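PDB 2YV4: hypothetical protein PH0435 from Pyrococcus horikoshii, which probably takes part, as a Sua5-family protein, in making threonylcarbamoyl-AMP for tRNA modification, the fragment here being its C-terminal Sua5 domain. Local coordinates for residues 5-10 with 99-104; 15-20 with 77-82. All blocks are in the same frame, centred on the assembly; numbering follows the deposited sequence.

Interaction 1: 5-10 with 99-104; sequences EVIVVE and GYKIVK
The parallel edge pairing of an alpha/beta sheet joins I7, V8, V9 and E10 to K101, I102, V103 and K104. Strand 5-10 is interior and 101-104 is outermost in the chain. The two short segments cross at 28°. Backbone bonds alternate in the parallel manner. K101 N donates to V6 O at 2.9 Å, tilted from the plane of that carbonyl. V8 N then donates to K101 O at 2.8 Å, and V103 N donates back to V8 O. The last bond, E10 N to V103 O at 3.0 Å, is more bent, with 158° at the hydrogen.

Side chains sort onto two faces. I7, V9, K101 and V103 share one. There the I7 CG2 branch meets V103 CG2 at 3.6 Å, and V9 goes on to touch V16, I20 and L23 of helix 13-29. V8, E10 and I102 lie on the other face, and the Y100 ring packs there as well, with M91 and L94 nearby. V8 CG2 reaches the Y100 ring at CD2, 3.7 Å away, coming in obliquely. The Y100 CB packs against V6 CG1.

The side chain of E10 turns back over the edge strand. Its CG is set between the backbone N and the carbonyl carbon (chi1 41°). From there the chain runs out extended and crosses I102 at a slant. The I102 CG2 methyl sits over the face of the carboxylate, 3.5 Å from E10 CD and equally far from both oxygens. With an alanine here, I102 CG2 would probably lose this cover and M91 a neighbour.

Where the pairing starts, one water bridges the strands: it accepts from V6 N at 2.8 Å and donates to G99 O at 2.7 Å.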
loop_
_atom_site.group_PDB
_atom_site.type_symbol
_atom_site.label_atom_id
_atom_site.label_comp_id
_atom_site.label_asym_id
_atom_site.label_seq_id
_atom_site.Cartn_x
_atom_site.Cartn_y
_atom_site.Cartn_z
ATOM N N GLU A 5 7.098 -5.081 -6.161
ATOM C CA GLU A 5 6.253 -6.138 -5.620
ATOM C C GLU A 5 5.132 -5.395 -4.899
ATOM O O GLU A 5 5.377 -4.381 -4.250
ATOM C CB GLU A 5 7.025 -6.984 -4.606
ATOM C CG GLU A 5 6.237 -8.175 -4.067
ATOM C CD GLU A 5 6.828 -8.746 -2.788
ATOM O OE1 GLU A 5 8.069 -8.720 -2.636
ATOM O OE2 GLU A 5 6.051 -9.233 -1.939
ATOM N N VAL A 6 3.904 -5.884 -5.017
ATOM C CA VAL A 6 2.791 -5.228 -4.355
ATOM C C VAL A 6 2.263 -6.085 -3.208
ATOM O O VAL A 6 2.033 -7.290 -3.365
ATOM C CB VAL A 6 1.666 -4.921 -5.366
ATOM C CG1 VAL A 6 0.451 -4.340 -4.654
ATOM C CG2 VAL A 6 2.188 -3.936 -6.413
ATOM N N ILE A 7 2.113 -5.461 -2.046
ATOM C CA ILE A 7 1.605 -6.145 -0.863
ATOM C C ILE A 7 0.430 -5.359 -0.305
ATOM O O ILE A 7 0.572 -4.189 0.052
ATOM C CB ILE A 7 2.660 -6.234 0.258
ATOM C CG1 ILE A 7 3.896 -6.988 -0.234
ATOM C CG2 ILE A 7 2.048 -6.919 1.480
ATOM C CD1 ILE A 7 4.994 -7.088 0.804
ATOM N N VAL A 8 -0.729 -6.004 -0.230
ATOM C CA VAL A 8 -1.917 -5.364 0.312
ATOM C C VAL A 8 -2.102 -5.832 1.755
ATOM O O VAL A 8 -2.190 -7.031 2.014
ATOM C CB VAL A 8 -3.174 -5.749 -0.499
ATOM C CG1 VAL A 8 -4.407 -5.068 0.095
ATOM C CG2 VAL A 8 -2.988 -5.370 -1.950
ATOM N N VAL A 9 -2.140 -4.891 2.695
ATOM C CA VAL A 9 -2.340 -5.239 4.100
ATOM C C VAL A 9 -3.786 -4.893 4.456
ATOM O O VAL A 9 -4.188 -3.725 4.432
ATOM C CB VAL A 9 -1.374 -4.469 5.019
ATOM C CG1 VAL A 9 -1.676 -4.792 6.487
ATOM C CG2 VAL A 9 0.061 -4.851 4.682
ATOM N N GLU A 10 -4.563 -5.920 4.785
ATOM C CA GLU A 10 -5.979 -5.742 5.093
ATOM C C GLU A 10 -6.395 -6.070 6.519
ATOM O O GLU A 10 -5.710 -6.801 7.237
ATOM C CB GLU A 10 -6.813 -6.582 4.123
ATOM C CG GLU A 10 -6.210 -7.946 3.865
ATOM C CD GLU A 10 -7.225 -8.965 3.398
ATOM O OE1 GLU A 10 -7.866 -8.744 2.347
ATOM O OE2 GLU A 10 -7.377 -9.995 4.092
ATOM N N GLY A 99 -0.538 -9.561 -10.270
ATOM C CA GLY A 99 0.029 -10.232 -9.114
ATOM C C GLY A 99 0.316 -9.388 -7.886
ATOM O O GLY A 99 0.990 -8.362 -7.966
ATOM N N TYR A 100 -0.199 -9.829 -6.739
ATOM C CA TYR A 100 0.038 -9.135 -5.481
ATOM C C TYR A 100 -0.146 -10.055 -4.285
ATOM O O TYR A 100 -0.854 -11.055 -4.352
ATOM C CB TYR A 100 -0.862 -7.897 -5.338
ATOM C CG TYR A 100 -2.354 -8.153 -5.250
ATOM C CD1 TYR A 100 -3.163 -8.055 -6.378
ATOM C CD2 TYR A 100 -2.963 -8.448 -4.028
ATOM C CE1 TYR A 100 -4.541 -8.233 -6.297
ATOM C CE2 TYR A 100 -4.345 -8.638 -3.938
ATOM C CZ TYR A 100 -5.125 -8.524 -5.081
ATOM O OH TYR A 100 -6.490 -8.699 -5.012
ATOM N N LYS A 101 0.522 -9.720 -3.191
ATOM C CA LYS A 101 0.444 -10.503 -1.969
ATOM C C LYS A 101 -0.584 -9.895 -1.027
ATOM O O LYS A 101 -0.792 -8.684 -1.021
ATOM C CB LYS A 101 1.810 -10.518 -1.287
ATOM C CG LYS A 101 1.869 -11.268 0.035
ATOM C CD LYS A 101 3.275 -11.122 0.622
ATOM C CE LYS A 101 3.480 -11.974 1.856
ATOM N NZ LYS A 101 4.828 -11.738 2.436
ATOM N N ILE A 102 -1.231 -10.738 -0.234
ATOM C CA ILE A 102 -2.217 -10.256 0.720
ATOM C C ILE A 102 -1.773 -10.657 2.117
ATOM O O ILE A 102 -1.545 -11.835 2.393
ATOM C CB ILE A 102 -3.614 -10.845 0.448
ATOM C CG1 ILE A 102 -4.103 -10.393 -0.930
ATOM C CG2 ILE A 102 -4.593 -10.399 1.531
ATOM C CD1 ILE A 102 -5.452 -10.958 -1.314
ATOM N N VAL A 103 -1.646 -9.663 2.988
ATOM C CA VAL A 103 -1.228 -9.888 4.362
ATOM C C VAL A 103 -2.334 -9.463 5.317
ATOM O O VAL A 103 -2.791 -8.320 5.280
ATOM C CB VAL A 103 0.044 -9.083 4.692
ATOM C CG1 VAL A 103 0.444 -9.310 6.138
ATOM C CG2 VAL A 103 1.173 -9.495 3.765
ATOM N N LYS A 104 -2.769 -10.395 6.158
ATOM C CA LYS A 104 -3.813 -10.125 7.139
ATOM C C LYS A 104 -3.192 -9.342 8.290
ATOM O O LYS A 104 -2.200 -9.775 8.871
ATOM C CB LYS A 104 -4.393 -11.444 7.658
ATOM C CG LYS A 104 -5.375 -11.295 8.813
ATOM C CD LYS A 104 -5.857 -12.659 9.293
ATOM C CE LYS A 104 -6.840 -12.527 10.448
ATOM N NZ LYS A 104 -7.334 -13.862 10.895
HETATM O O HOH W 1 3.481 -7.949 -6.911
#

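Interaction 2: 15-20 with 77-82; sequences KVKGKI and IAEGVE
The E79 carboxylate is the flat side-chain group in this helix-on-strand contact, and I20 CD1 lies off its plane, beside OE1 at 4.1 Å. K17 NZ lies beyond the oxygens, off the plane on the same side as I20 CD1, 4.5 Å from E79 OE2. That is too long for a salt bridge. The oxygens have other partners: OE1 bonds to Y42 OH and OE2 to S39 OG. K17 NZ forms its salt bridge with E40 and also bonds to S39 and Y42. The buried carboxylate is thus held by two hydroxyls, and the nearby ammonium would probably favour its charged form.

The stem of E79 does the packing. CG is anti to the backbone N (chi1 -169°), which lays the extended chain along two helix residues one turn apart. Both meet E79 CG from the helix side. V16 CG1 touches it at 3.7 Å, its side chain crossing obliquely. I20 CD1 touches the same CG, also at 3.7 Å, and the I20 side chain crosses the glutamate at about a right angle.

Two apolar pairs continue the contact along the strand. I20 CG1 meets I77 CG2 at 4.1 Å, the side chains sliding past each other in opposite directions. V81 CG1 meets V16 CB at 4.1 Å, crossing it nearly square. No hydrogen bond joins helix and strand.

The segment axes are 8.9 Å apart and run nearly antiparallel, at 158°. Helix 13-29 is the crossover of a beta-alpha-beta unit that leads from strand 5-11 to strand 34-38. It passes over strand 75-81, which lies between those two. V9 of strand 5-11 touches V16, I20 and I77, while A78 points to the other side of the sheet, against V90 of helix 86-93.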
loop_
_atom_site.group_PDB
_atom_site.type_symbol
_atom_site.label_atom_id
_atom_site.label_comp_id
_atom_site.label_asym_id
_atom_site.label_seq_id
_atom_site.Cartn_x
_atom_site.Cartn_y
_atom_site.Cartn_z
ATOM N N LYS A 15 -5.526 -2.316 13.347
ATOM C CA LYS A 15 -4.555 -3.382 13.128
ATOM C C LYS A 15 -3.705 -3.154 11.884
ATOM O O LYS A 15 -2.516 -3.476 11.868
ATOM C CB LYS A 15 -5.254 -4.738 12.992
ATOM C CG LYS A 15 -5.734 -5.352 14.300
ATOM C CD LYS A 15 -6.001 -6.840 14.118
ATOM C CE LYS A 15 -6.406 -7.507 15.423
ATOM N NZ LYS A 15 -7.700 -6.984 15.937
ATOM N N VAL A 16 -4.316 -2.618 10.835
ATOM C CA VAL A 16 -3.579 -2.377 9.606
ATOM C C VAL A 16 -2.434 -1.398 9.854
ATOM O O VAL A 16 -1.307 -1.630 9.424
ATOM C CB VAL A 16 -4.508 -1.831 8.504
ATOM C CG1 VAL A 16 -3.684 -1.320 7.333
ATOM C CG2 VAL A 16 -5.458 -2.934 8.035
ATOM N N LYS A 17 -2.717 -0.308 10.559
ATOM C CA LYS A 17 -1.681 0.678 10.840
ATOM C C LYS A 17 -0.488 0.051 11.557
ATOM O O LYS A 17 0.663 0.350 11.233
ATOM C CB LYS A 17 -2.255 1.835 11.660
ATOM C CG LYS A 17 -3.184 2.737 10.849
ATOM C CD LYS A 17 -3.604 3.978 11.626
ATOM C CE LYS A 17 -4.483 4.894 10.779
ATOM N NZ LYS A 17 -3.770 5.436 9.584
ATOM N N GLY A 18 -0.761 -0.823 12.523
ATOM C CA GLY A 18 0.317 -1.477 13.244
ATOM C C GLY A 18 1.089 -2.459 12.372
ATOM O O GLY A 18 2.319 -2.548 12.447
ATOM N N LYS A 19 0.370 -3.196 11.533
ATOM C CA LYS A 19 1.004 -4.169 10.652
ATOM C C LYS A 19 1.891 -3.477 9.616
ATOM O O LYS A 19 3.030 -3.893 9.387
ATOM C CB LYS A 19 -0.066 -5.025 9.966
ATOM C CG LYS A 19 0.474 -6.040 8.952
ATOM C CD LYS A 19 1.434 -7.053 9.576
ATOM C CE LYS A 19 0.751 -7.931 10.613
ATOM N NZ LYS A 19 1.679 -8.987 11.117
ATOM N N ILE A 20 1.381 -2.416 8.993
ATOM C CA ILE A 20 2.175 -1.697 8.000
ATOM C C ILE A 20 3.454 -1.139 8.629
ATOM O O ILE A 20 4.542 -1.274 8.067
ATOM C CB ILE A 20 1.371 -0.537 7.357
ATOM C CG1 ILE A 20 0.229 -1.117 6.519
ATOM C CG2 ILE A 20 2.289 0.316 6.477
ATOM C CD1 ILE A 20 -0.663 -0.085 5.877
ATOM N N ILE A 77 3.492 -1.175 -0.423
ATOM C CA ILE A 77 2.476 -1.689 0.489
ATOM C C ILE A 77 1.237 -0.838 0.283
ATOM O O ILE A 77 1.290 0.387 0.403
ATOM C CB ILE A 77 2.917 -1.572 1.960
ATOM C CG1 ILE A 77 4.176 -2.415 2.194
ATOM C CG2 ILE A 77 1.780 -2.019 2.881
ATOM C CD1 ILE A 77 4.797 -2.225 3.578
ATOM N N ALA A 78 0.129 -1.483 -0.064
ATOM C CA ALA A 78 -1.121 -0.767 -0.268
ATOM C C ALA A 78 -1.999 -1.033 0.942
ATOM O O ALA A 78 -2.297 -2.177 1.261
ATOM C CB ALA A 78 -1.811 -1.249 -1.546
ATOM N N GLU A 79 -2.386 0.038 1.620
ATOM C CA GLU A 79 -3.230 -0.035 2.807
ATOM C C GLU A 79 -4.647 -0.451 2.399
ATOM O O GLU A 79 -5.280 0.229 1.598
ATOM C CB GLU A 79 -3.252 1.344 3.465
ATOM C CG GLU A 79 -3.864 1.418 4.839
ATOM C CD GLU A 79 -3.807 2.831 5.389
ATOM O OE1 GLU A 79 -2.698 3.414 5.402
ATOM O OE2 GLU A 79 -4.864 3.360 5.800
ATOM N N GLY A 80 -5.135 -1.566 2.941
ATOM C CA GLY A 80 -6.475 -2.026 2.605
ATOM C C GLY A 80 -7.355 -2.224 3.829
ATOM O O GLY A 80 -7.620 -3.362 4.227
ATOM N N VAL A 81 -7.819 -1.126 4.424
ATOM C CA VAL A 81 -8.652 -1.213 5.621
ATOM C C VAL A 81 -10.078 -1.667 5.309
ATOM O O VAL A 81 -10.592 -1.435 4.211
ATOM C CB VAL A 81 -8.698 0.138 6.389
ATOM C CG1 VAL A 81 -7.268 0.608 6.690
ATOM C CG2 VAL A 81 -9.458 1.191 5.582
ATOM N N GLU A 82 -10.705 -2.326 6.281
ATOM C CA GLU A 82 -12.067 -2.822 6.115
ATOM C C GLU A 82 -13.058 -1.670 6.084
ATOM O O GLU A 82 -13.990 -1.667 5.283
ATOM C CB GLU A 82 -12.431 -3.771 7.261
ATOM C CG GLU A 82 -11.483 -4.947 7.404
ATOM C CD GLU A 82 -11.878 -5.882 8.528
ATOM O OE1 GLU A 82 -12.118 -5.396 9.654
ATOM O OE2 GLU A 82 -11.941 -7.105 8.288
#

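How the interactions relate
Interactions 1 and 2 are neighbours in one parallel sheet, their centres about 10 Å apart. Strand 5-11 joins them. One edge of it pairs with 101-104, and the other pairs with 75-81. I7 O to A78 N at 2.7 Å and V9 O to G80 N at 2.8 Å are probable hydrogen bonds of that second pairing. The helix of interaction 2 follows strand 5-11 directly in the chain and folds back over it, with V9 CG1 3.5 Å from K19 CG. Along the sequence, interaction 2 is nested inside the loop that interaction 1 closes. Together they tie the C-terminal edge strand and the crossover helix to the middle of the sheet.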